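PDB 2OX4: putative mandelate racemase from Zymomonas mobilis, which binds a magnesium ion and is probably a lyase, perhaps an acid-sugar dehydratase, of the mandelate racemase branch of the enolase superfamily. Local coordinates for residues C[72-77]-C[270-275]; C[223-228]-C[238-243]; C[358-363]-C[368-373]. One frame throughout, in Å; residues are numbered along the deposited sequence.

Interaction 1: residues C[72-77]-C[270-275]; sequences AIWEKL and YSRWGF
At the interface between the N-terminal capping domain and the barrel domain, Trp74 of helix 70-79 reaches the first turn of helix 271-280 and meets Arg272 and Trp273. The two backbones stay well apart, Trp74 CA and Ser271 CA being 11.2 Å from each other, and the indole bridges much of that gap. With CG anti to the backbone N (chi1 -156°), the ring projects from its helix and its six-membered end does the touching: CZ3 lies 3.8 Å from Arg272 NH2, and CH2 lies 4.0 Å from Trp273 CZ3. Ring and guanidinium planes are inclined by 64°, with Trp74 CZ3 at the guanidinium edge. At 5.5 Å from Arg272 CZ to the centroid of the six-membered Trp74 ring, any cation-pi attraction is at most weak. Trp273 CH2 lies 3.6 Å above one face of the guanidinium, off toward its rim. Water 1 takes a hydrogen bond from Arg272 NH2 at 3.1 Å and gives one to Glu75 OE1, bridging the opposite charges. Trp74 NE1 bonds to Gly295 O, Arg272 NE forms a salt bridge with Glu299, and Arg272 NH1 reaches Asp305 O of a second subunit. Trp74, Arg272 and Trp273 thus join a helix of the cap to an outer helix of the barrel, in the two-domain architecture typical of the enolase superfamily.

Interaction 2: residues C[223-228]-C[238-243]; sequences VSAIQF and FFYEEI. With MG (magnesium ion), chain O.
Tyr240 and Phe228 cross obliquely between strand 237-241 and helix 222-232, the phenol hydroxyl coming in at the edge of the phenyl ring. Tyr240 OH lies 3.6 Å from Phe228 CB and close to the plane of that ring. The same hydroxyl donates to Ala225 O at 2.9 Å; it lies in the carbonyl plane on a lone pair, with a C=O...O angle of 115°, and the carbonyl oxygen in turn sits at the edge of the phenol ring. A chi1 of -170° swings the phenol of Tyr240 away from the strand's own backbone N and across to the helix. One ring face is filled from within its own segment by Ile243 CG2, 3.5 Å above the plane and over its centre. Ile243 also meets the helix, its CB packing 3.6 Å from Ala225 CB. On the other side of the barrel wall, Glu241 extends straight out and binds magnesium through OE2 at 2.1 Å, while Lys166 forms a salt bridge with OE1. Glu215 and Glu267 supply the other protein ligands, and three waters complete six-fold coordination. Water 2, one of these ligands, donates to Glu242 OE1, which is also paired with Arg268. The alternation of Tyr240 facing the helix and Glu241 facing the metal is that of a beta-alpha-beta unit in a TIM barrel, with acidic ligands at or just beyond the C-terminal ends of successive strands forming the enolase-superfamily magnesium site.

Interaction 3: residues C[358-363]-C[368-373]; sequences HNYQPV and KVPELP
Pro370 lies against one face of the Tyr360 ring, two residues after Lys368, whose backbone N donates to water 5 at 3.2 Å while the water donates to Gln361 O. The proline places CG over the ring in a CH-pi contact, 3.8 Å from the Tyr360 centroid and 19° off the normal. The pyrrolidine is offset toward the hydroxyl end of the ring, where Pro370 CB comes within 3.6 Å of Tyr360 OH. That hydroxyl is hydrogen-bonded to Gly376 O, which helps fix the phenol in place. These loops flank the short strand 366-367, which pairs antiparallel with strand 126-131 in the barrel-domain sheet, and Pro370 also packs on Leu329 and His330 of helix 322-333. Replacing Tyr360 with alanine is likely to leave Pro370 CB and CG without their aromatic cover and Gly376 O without this hydroxyl partner. At Leu372, a chi1 of -65° with an extended chi2 brings CD1 back toward the first segment. This methyl lies 3.7 Å from Tyr360 OH and 3.6 Å from His358 NE2, meeting the imidazole obliquely as the two side chains approach from opposite directions.

The three contacts bind different parts of one subunit and do not touch. Interaction 2 lies along the chain inside the loop closed by interaction 1; their nearest atoms are about 7 Å apart, although their centres are about 29 Å apart. Interaction 3 follows both in sequence and lies across the chain's centre from interaction 2, about 33 Å between centres. Only interaction 2 carries a magnesium ligand, but segment 270-275 of interaction 1 begins three residues after another, Glu267. The helix that follows, 271-280, meets the N-terminal domain through 72-77, while 358-363 and 368-373 pack loops of the barrel domain away from the metal.

Interaction 1: residues C[72-77]-C[270-275]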
loop_
_atom_site.group_PDB
_atom_site.type_symbol
_atom_site.label_atom_id
_atom_site.label_comp_id
_atom_site.label_asym_id
_atom_site.label_seq_id
_atom_site.Cartn_x
_atom_site.Cartn_y
_atom_site.Cartn_z
ATOM N N ALA C 72 -9.497 -32.280 15.585
ATOM C CA ALA C 72 -8.727 -33.199 14.741
ATOM C C ALA C 72 -9.532 -33.645 13.529
ATOM O O ALA C 72 -8.990 -33.773 12.432
ATOM C CB ALA C 72 -8.268 -34.424 15.543
ATOM N N ILE C 73 -10.820 -33.908 13.727
ATOM C CA ILE C 73 -11.638 -34.347 12.610
ATOM C C ILE C 73 -11.803 -33.204 11.587
ATOM O O ILE C 73 -11.707 -33.439 10.388
ATOM C CB ILE C 73 -13.012 -34.900 13.060
ATOM C CG1 ILE C 73 -12.837 -36.204 13.872
ATOM C CG2 ILE C 73 -13.908 -35.148 11.832
ATOM C CD1 ILE C 73 -14.082 -36.582 14.698
ATOM N N TRP C 74 -12.033 -31.984 12.066
ATOM C CA TRP C 74 -12.195 -30.827 11.179
ATOM C C TRP C 74 -10.925 -30.688 10.354
ATOM O O TRP C 74 -10.989 -30.530 9.145
ATOM C CB TRP C 74 -12.425 -29.544 11.992
ATOM C CG TRP C 74 -13.163 -28.438 11.241
ATOM C CD1 TRP C 74 -14.491 -28.088 11.373
ATOM C CD2 TRP C 74 -12.606 -27.530 10.278
ATOM N NE1 TRP C 74 -14.791 -27.022 10.546
ATOM C CE2 TRP C 74 -13.650 -26.657 9.868
ATOM C CE3 TRP C 74 -11.325 -27.361 9.729
ATOM C CZ2 TRP C 74 -13.453 -25.645 8.913
ATOM C CZ3 TRP C 74 -11.123 -26.345 8.782
ATOM C CH2 TRP C 74 -12.183 -25.504 8.382
ATOM N N GLU C 75 -9.771 -30.783 11.010
ATOM C CA GLU C 75 -8.497 -30.650 10.306
ATOM C C GLU C 75 -8.252 -31.811 9.338
ATOM O O GLU C 75 -7.691 -31.608 8.270
ATOM C CB GLU C 75 -7.341 -30.488 11.305
ATOM C CG GLU C 75 -5.938 -30.254 10.676
ATOM C CD GLU C 75 -5.666 -28.806 10.209
ATOM O OE1 GLU C 75 -6.576 -27.947 10.227
ATOM O OE2 GLU C 75 -4.508 -28.525 9.811
ATOM N N LYS C 76 -8.664 -33.022 9.716
ATOM C CA LYS C 76 -8.598 -34.185 8.816
ATOM C C LYS C 76 -9.432 -33.992 7.547
ATOM O O LYS C 76 -8.935 -34.192 6.446
ATOM C CB LYS C 76 -9.037 -35.452 9.562
ATOM C CG LYS C 76 -9.006 -36.746 8.745
ATOM C CD LYS C 76 -9.546 -37.903 9.595
ATOM C CE LYS C 76 -9.724 -39.173 8.780
ATOM N NZ LYS C 76 -10.154 -40.312 9.653
ATOM N N LEU C 77 -10.693 -33.602 7.699
ATOM C CA LEU C 77 -11.529 -33.261 6.538
ATOM C C LEU C 77 -10.961 -32.118 5.696
ATOM O O LEU C 77 -11.115 -32.114 4.474
ATOM C CB LEU C 77 -12.973 -32.986 6.956
ATOM C CG LEU C 77 -13.649 -34.238 7.547
ATOM C CD1 LEU C 77 -15.086 -33.941 7.973
ATOM C CD2 LEU C 77 -13.616 -35.431 6.534
ATOM N N TYR C 270 -17.278 -18.886 3.312
ATOM C CA TYR C 270 -17.112 -20.124 4.087
ATOM C C TYR C 270 -15.748 -20.172 4.744
ATOM O O TYR C 270 -14.738 -19.882 4.097
ATOM C CB TYR C 270 -17.309 -21.367 3.203
ATOM C CG TYR C 270 -18.384 -21.170 2.173
ATOM C CD1 TYR C 270 -19.726 -21.116 2.550
ATOM C CD2 TYR C 270 -18.060 -20.989 0.822
ATOM C CE1 TYR C 270 -20.728 -20.923 1.599
ATOM C CE2 TYR C 270 -19.052 -20.794 -0.138
ATOM C CZ TYR C 270 -20.383 -20.765 0.266
ATOM O OH TYR C 270 -21.366 -20.563 -0.673
ATOM N N SER C 271 -15.744 -20.588 6.010
ATOM C CA SER C 271 -14.529 -20.727 6.843
ATOM C C SER C 271 -13.847 -19.403 7.201
ATOM O O SER C 271 -14.132 -18.361 6.607
ATOM C CB SER C 271 -13.527 -21.730 6.254
ATOM O OG SER C 271 -12.639 -21.104 5.320
ATOM N N ARG C 272 -12.950 -19.474 8.185
ATOM C CA ARG C 272 -12.013 -18.385 8.520
ATOM C C ARG C 272 -11.366 -17.802 7.267
ATOM O O ARG C 272 -11.255 -16.573 7.133
ATOM C CB ARG C 272 -10.897 -18.938 9.404
ATOM C CG ARG C 272 -11.204 -19.091 10.898
ATOM C CD ARG C 272 -10.122 -19.987 11.536
ATOM N NE ARG C 272 -10.299 -21.387 11.154
ATOM C CZ ARG C 272 -9.455 -22.372 11.455
ATOM N NH1 ARG C 272 -8.315 -22.112 12.112
ATOM N NH2 ARG C 272 -9.752 -23.619 11.093
ATOM N N TRP C 273 -10.941 -18.692 6.358
ATOM C CA TRP C 273 -10.289 -18.276 5.093
ATOM C C TRP C 273 -11.181 -17.423 4.189
ATOM O O TRP C 273 -10.700 -16.499 3.533
ATOM C CB TRP C 273 -9.794 -19.498 4.313
ATOM C CG TRP C 273 -8.624 -20.199 4.982
ATOM C CD1 TRP C 273 -7.301 -20.015 4.695
ATOM C CD2 TRP C 273 -8.674 -21.176 6.036
ATOM N NE1 TRP C 273 -6.523 -20.808 5.504
ATOM C CE2 TRP C 273 -7.338 -21.543 6.327
ATOM C CE3 TRP C 273 -9.717 -21.790 6.752
ATOM C CZ2 TRP C 273 -7.012 -22.475 7.315
ATOM C CZ3 TRP C 273 -9.396 -22.716 7.736
ATOM C CH2 TRP C 273 -8.054 -23.057 8.008
ATOM N N GLY C 274 -12.471 -17.743 4.140
ATOM C CA GLY C 274 -13.431 -16.965 3.350
ATOM C C GLY C 274 -13.638 -15.577 3.921
ATOM O O GLY C 274 -13.670 -14.583 3.179
ATOM N N PHE C 275 -13.767 -15.497 5.243
ATOM C CA PHE C 275 -14.051 -14.215 5.898
ATOM C C PHE C 275 -12.854 -13.283 6.001
ATOM O O PHE C 275 -13.009 -12.057 6.021
ATOM C CB PHE C 275 -14.745 -14.423 7.238
ATOM C CG PHE C 275 -16.186 -14.802 7.082
ATOM C CD1 PHE C 275 -17.145 -13.813 6.858
ATOM C CD2 PHE C 275 -16.586 -16.143 7.096
ATOM C CE1 PHE C 275 -18.486 -14.147 6.669
ATOM C CE2 PHE C 275 -17.935 -16.485 6.910
ATOM C CZ PHE C 275 -18.881 -15.480 6.705
HETATM O O HOH W 1 -8.302 -26.306 11.805
#

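Interaction 2: residues C[223-228]-C[238-243]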
loop_
_atom_site.group_PDB
_atom_site.type_symbol
_atom_site.label_atom_id
_atom_site.label_comp_id
_atom_site.label_asym_id
_atom_site.label_seq_id
_atom_site.Cartn_x
_atom_site.Cartn_y
_atom_site.Cartn_z
ATOM N N VAL C 223 -22.172 -1.552 -8.819
ATOM C CA VAL C 223 -22.695 -0.326 -9.433
ATOM C C VAL C 223 -24.185 -0.137 -9.096
ATOM O O VAL C 223 -24.611 0.939 -8.635
ATOM C CB VAL C 223 -22.470 -0.350 -10.966
ATOM C CG1 VAL C 223 -23.069 0.887 -11.604
ATOM C CG2 VAL C 223 -20.948 -0.450 -11.278
ATOM N N SER C 224 -24.970 -1.182 -9.300
ATOM C CA SER C 224 -26.389 -1.083 -8.959
ATOM C C SER C 224 -26.626 -0.993 -7.453
ATOM O O SER C 224 -27.532 -0.306 -7.030
ATOM C CB SER C 224 -27.190 -2.224 -9.574
ATOM O OG SER C 224 -26.633 -3.490 -9.280
ATOM N N ALA C 225 -25.804 -1.675 -6.650
ATOM C CA ALA C 225 -25.912 -1.583 -5.187
ATOM C C ALA C 225 -25.723 -0.164 -4.670
ATOM O O ALA C 225 -26.479 0.298 -3.823
ATOM C CB ALA C 225 -24.916 -2.515 -4.510
ATOM N N ILE C 226 -24.717 0.534 -5.194
ATOM C CA ILE C 226 -24.424 1.905 -4.786
ATOM C C ILE C 226 -25.583 2.811 -5.194
ATOM O O ILE C 226 -26.027 3.649 -4.416
ATOM C CB ILE C 226 -23.100 2.413 -5.420
ATOM C CG1 ILE C 226 -21.881 1.700 -4.797
ATOM C CG2 ILE C 226 -22.955 3.938 -5.309
ATOM C CD1 ILE C 226 -20.590 1.931 -5.603
ATOM N N GLN C 227 -26.076 2.606 -6.408
ATOM C CA GLN C 227 -27.155 3.422 -6.961
ATOM C C GLN C 227 -28.418 3.298 -6.113
ATOM O O GLN C 227 -29.066 4.310 -5.799
ATOM C CB GLN C 227 -27.433 2.992 -8.398
ATOM C CG GLN C 227 -28.426 3.890 -9.130
ATOM C CD GLN C 227 -28.783 3.342 -10.485
ATOM O OE1 GLN C 227 -28.144 2.404 -10.973
ATOM N NE2 GLN C 227 -29.784 3.945 -11.125
ATOM N N PHE C 228 -28.756 2.070 -5.740
ATOM C CA PHE C 228 -29.915 1.832 -4.891
ATOM C C PHE C 228 -29.734 2.328 -3.456
ATOM O O PHE C 228 -30.672 2.888 -2.881
ATOM C CB PHE C 228 -30.330 0.357 -4.899
ATOM C CG PHE C 228 -31.678 0.120 -4.287
ATOM C CD1 PHE C 228 -32.777 0.872 -4.702
ATOM C CD2 PHE C 228 -31.846 -0.835 -3.292
ATOM C CE1 PHE C 228 -34.034 0.665 -4.134
ATOM C CE2 PHE C 228 -33.100 -1.059 -2.717
ATOM C CZ PHE C 228 -34.192 -0.302 -3.143
ATOM N N PHE C 238 -31.198 -0.633 8.439
ATOM C CA PHE C 238 -30.447 -1.194 9.554
ATOM C C PHE C 238 -29.131 -1.796 9.031
ATOM O O PHE C 238 -28.047 -1.462 9.507
ATOM C CB PHE C 238 -31.293 -2.288 10.223
ATOM C CG PHE C 238 -30.815 -2.685 11.583
ATOM C CD1 PHE C 238 -30.741 -1.750 12.617
ATOM C CD2 PHE C 238 -30.447 -3.997 11.840
ATOM C CE1 PHE C 238 -30.308 -2.118 13.879
ATOM C CE2 PHE C 238 -29.997 -4.383 13.111
ATOM C CZ PHE C 238 -29.928 -3.447 14.129
ATOM N N PHE C 239 -29.248 -2.675 8.045
ATOM C CA PHE C 239 -28.112 -3.071 7.222
ATOM C C PHE C 239 -28.564 -3.567 5.859
ATOM O O PHE C 239 -29.763 -3.723 5.620
ATOM C CB PHE C 239 -27.122 -4.021 7.949
ATOM C CG PHE C 239 -27.710 -5.316 8.478
ATOM C CD1 PHE C 239 -27.991 -6.382 7.619
ATOM C CD2 PHE C 239 -27.906 -5.502 9.844
ATOM C CE1 PHE C 239 -28.490 -7.598 8.109
ATOM C CE2 PHE C 239 -28.415 -6.716 10.340
ATOM C CZ PHE C 239 -28.708 -7.760 9.463
ATOM N N TYR C 240 -27.597 -3.803 4.978
ATOM C CA TYR C 240 -27.825 -3.934 3.541
ATOM C C TYR C 240 -27.037 -5.171 3.144
ATOM O O TYR C 240 -25.795 -5.176 3.227
ATOM C CB TYR C 240 -27.245 -2.675 2.874
ATOM C CG TYR C 240 -27.549 -2.429 1.401
ATOM C CD1 TYR C 240 -28.695 -2.936 0.783
ATOM C CD2 TYR C 240 -26.686 -1.624 0.640
ATOM C CE1 TYR C 240 -28.956 -2.669 -0.585
ATOM C CE2 TYR C 240 -26.931 -1.356 -0.704
ATOM C CZ TYR C 240 -28.064 -1.878 -1.308
ATOM O OH TYR C 240 -28.295 -1.595 -2.631
ATOM N N GLU C 241 -27.757 -6.223 2.761
ATOM C CA GLU C 241 -27.226 -7.597 2.741
ATOM C C GLU C 241 -26.984 -8.118 1.318
ATOM O O GLU C 241 -27.838 -7.954 0.430
ATOM C CB GLU C 241 -28.168 -8.557 3.499
ATOM C CG GLU C 241 -27.887 -10.033 3.216
ATOM C CD GLU C 241 -28.773 -11.000 3.991
ATOM O OE1 GLU C 241 -29.449 -10.563 4.943
ATOM O OE2 GLU C 241 -28.773 -12.211 3.649
ATOM N N GLU C 242 -25.828 -8.767 1.126
ATOM C CA GLU C 242 -25.466 -9.448 -0.123
ATOM C C GLU C 242 -25.669 -8.580 -1.363
ATOM O O GLU C 242 -26.486 -8.884 -2.235
ATOM C CB GLU C 242 -26.177 -10.793 -0.255
ATOM C CG GLU C 242 -25.555 -11.918 0.588
ATOM C CD GLU C 242 -25.508 -13.237 -0.176
ATOM O OE1 GLU C 242 -26.592 -13.789 -0.454
ATOM O OE2 GLU C 242 -24.396 -13.719 -0.499
ATOM N N ILE C 243 -24.911 -7.494 -1.438
ATOM C CA ILE C 243 -25.161 -6.485 -2.459
ATOM C C ILE C 243 -24.450 -6.785 -3.787
ATOM O O ILE C 243 -24.672 -6.103 -4.787
ATOM C CB ILE C 243 -24.795 -5.098 -1.948
ATOM C CG1 ILE C 243 -23.271 -4.978 -1.756
ATOM C CG2 ILE C 243 -25.532 -4.816 -0.622
ATOM C CD1 ILE C 243 -22.805 -3.552 -1.480
HETATM MG MG MG O . -29.618 -13.691 2.442
HETATM O O HOH W 2 -28.790 -13.083 0.482
HETATM O O HOH W 3 -30.678 -15.426 1.237
HETATM O O HOH W 4 -30.742 -14.556 3.984
#

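Interaction 3: residues C[358-363]-C[368-373]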
loop_
_atom_site.group_PDB
_atom_site.type_symbol
_atom_site.label_atom_id
_atom_site.label_comp_id
_atom_site.label_asym_id
_atom_site.label_seq_id
_atom_site.Cartn_x
_atom_site.Cartn_y
_atom_site.Cartn_z
ATOM N N HIS C 358 -39.256 -30.858 17.616
ATOM C CA HIS C 358 -39.588 -29.574 18.259
ATOM C C HIS C 358 -39.691 -28.453 17.243
ATOM O O HIS C 358 -38.863 -28.349 16.344
ATOM C CB HIS C 358 -38.543 -29.198 19.310
ATOM C CG HIS C 358 -38.216 -30.305 20.256
ATOM N ND1 HIS C 358 -39.086 -30.724 21.240
ATOM C CD2 HIS C 358 -37.127 -31.103 20.351
ATOM C CE1 HIS C 358 -38.541 -31.721 21.910
ATOM N NE2 HIS C 358 -37.351 -31.969 21.395
ATOM N N ASN C 359 -40.709 -27.610 17.391
ATOM C CA ASN C 359 -40.850 -26.446 16.533
ATOM C C ASN C 359 -40.561 -25.174 17.330
ATOM O O ASN C 359 -41.474 -24.556 17.883
ATOM C CB ASN C 359 -42.257 -26.410 15.926
ATOM C CG ASN C 359 -42.435 -25.299 14.898
ATOM O OD1 ASN C 359 -41.464 -24.735 14.377
ATOM N ND2 ASN C 359 -43.688 -24.986 14.596
ATOM N N TYR C 360 -39.287 -24.789 17.387
ATOM C CA TYR C 360 -38.878 -23.615 18.158
ATOM C C TYR C 360 -39.270 -22.362 17.404
ATOM O O TYR C 360 -38.881 -22.184 16.242
ATOM C CB TYR C 360 -37.364 -23.617 18.416
ATOM C CG TYR C 360 -36.913 -24.719 19.333
ATOM C CD1 TYR C 360 -37.140 -24.648 20.710
ATOM C CD2 TYR C 360 -36.267 -25.841 18.829
ATOM C CE1 TYR C 360 -36.733 -25.672 21.562
ATOM C CE2 TYR C 360 -35.854 -26.863 19.668
ATOM C CZ TYR C 360 -36.089 -26.780 21.029
ATOM O OH TYR C 360 -35.681 -27.800 21.862
ATOM N N GLN C 361 -40.059 -21.511 18.056
ATOM C CA GLN C 361 -40.530 -20.259 17.453
ATOM C C GLN C 361 -40.304 -19.107 18.420
ATOM O O GLN C 361 -40.306 -19.308 19.635
ATOM C CB GLN C 361 -42.023 -20.347 17.091
ATOM C CG GLN C 361 -42.358 -21.311 15.952
ATOM C CD GLN C 361 -41.854 -20.830 14.604
ATOM O OE1 GLN C 361 -41.869 -19.630 14.309
ATOM N NE2 GLN C 361 -41.415 -21.768 13.773
ATOM N N PRO C 362 -40.092 -17.885 17.891
ATOM C CA PRO C 362 -39.933 -16.747 18.778
ATOM C C PRO C 362 -41.219 -16.473 19.558
ATOM O O PRO C 362 -42.305 -16.844 19.106
ATOM C CB PRO C 362 -39.652 -15.591 17.817
ATOM C CG PRO C 362 -39.131 -16.247 16.594
ATOM C CD PRO C 362 -39.961 -17.482 16.483
ATOM N N VAL C 363 -41.070 -15.865 20.725
ATOM C CA VAL C 363 -42.197 -15.321 21.492
ATOM C C VAL C 363 -42.027 -13.811 21.633
ATOM O O VAL C 363 -41.029 -13.335 22.197
ATOM C CB VAL C 363 -42.261 -15.965 22.902
ATOM C CG1 VAL C 363 -43.440 -15.417 23.715
ATOM C CG2 VAL C 363 -42.315 -17.490 22.800
ATOM N N LYS C 368 -35.358 -17.826 22.885
ATOM C CA LYS C 368 -34.517 -18.439 23.916
ATOM C C LYS C 368 -33.805 -19.668 23.353
ATOM O O LYS C 368 -34.357 -20.384 22.520
ATOM C CB LYS C 368 -35.361 -18.824 25.135
ATOM C CG LYS C 368 -35.653 -17.652 26.069
ATOM C CD LYS C 368 -36.645 -18.043 27.150
ATOM C CE LYS C 368 -37.130 -16.823 27.920
ATOM N NZ LYS C 368 -36.046 -16.206 28.733
ATOM N N VAL C 369 -32.581 -19.914 23.809
ATOM C CA VAL C 369 -31.849 -21.114 23.382
ATOM C C VAL C 369 -32.511 -22.365 23.981
ATOM O O VAL C 369 -32.989 -22.318 25.124
ATOM C CB VAL C 369 -30.349 -21.027 23.775
ATOM C CG1 VAL C 369 -30.157 -21.147 25.293
ATOM C CG2 VAL C 369 -29.516 -22.061 23.015
ATOM N N PRO C 370 -32.581 -23.475 23.210
ATOM C CA PRO C 370 -33.011 -24.731 23.851
ATOM C C PRO C 370 -32.135 -25.110 25.052
ATOM O O PRO C 370 -30.937 -24.805 25.088
ATOM C CB PRO C 370 -32.867 -25.772 22.730
ATOM C CG PRO C 370 -32.997 -24.967 21.457
ATOM C CD PRO C 370 -32.323 -23.654 21.767
ATOM N N GLU C 371 -32.747 -25.756 26.041
ATOM C CA GLU C 371 -32.040 -26.135 27.260
ATOM C C GLU C 371 -31.930 -27.658 27.425
ATOM O O GLU C 371 -31.448 -28.142 28.451
ATOM C CB GLU C 371 -32.720 -25.513 28.487
ATOM C CG GLU C 371 -32.750 -23.991 28.512
ATOM C CD GLU C 371 -31.397 -23.355 28.828
ATOM O OE1 GLU C 371 -30.447 -24.070 29.208
ATOM O OE2 GLU C 371 -31.288 -22.118 28.704
ATOM N N LEU C 372 -32.363 -28.401 26.407
ATOM C CA LEU C 372 -32.275 -29.862 26.387
ATOM C C LEU C 372 -30.814 -30.264 26.147
ATOM O O LEU C 372 -30.012 -29.422 25.726
ATOM C CB LEU C 372 -33.166 -30.420 25.268
ATOM C CG LEU C 372 -34.679 -30.207 25.392
ATOM C CD1 LEU C 372 -35.397 -30.687 24.126
ATOM C CD2 LEU C 372 -35.212 -30.932 26.620
ATOM N N PRO C 373 -30.446 -31.529 26.437
ATOM C CA PRO C 373 -29.092 -31.972 26.041
ATOM C C PRO C 373 -28.850 -31.873 24.528
ATOM O O PRO C 373 -29.775 -32.069 23.747
ATOM C CB PRO C 373 -29.048 -33.433 26.494
ATOM C CG PRO C 373 -30.080 -33.521 27.602
ATOM C CD PRO C 373 -31.182 -32.589 27.168
HETATM O O HOH W 5 -38.315 -18.904 22.084
#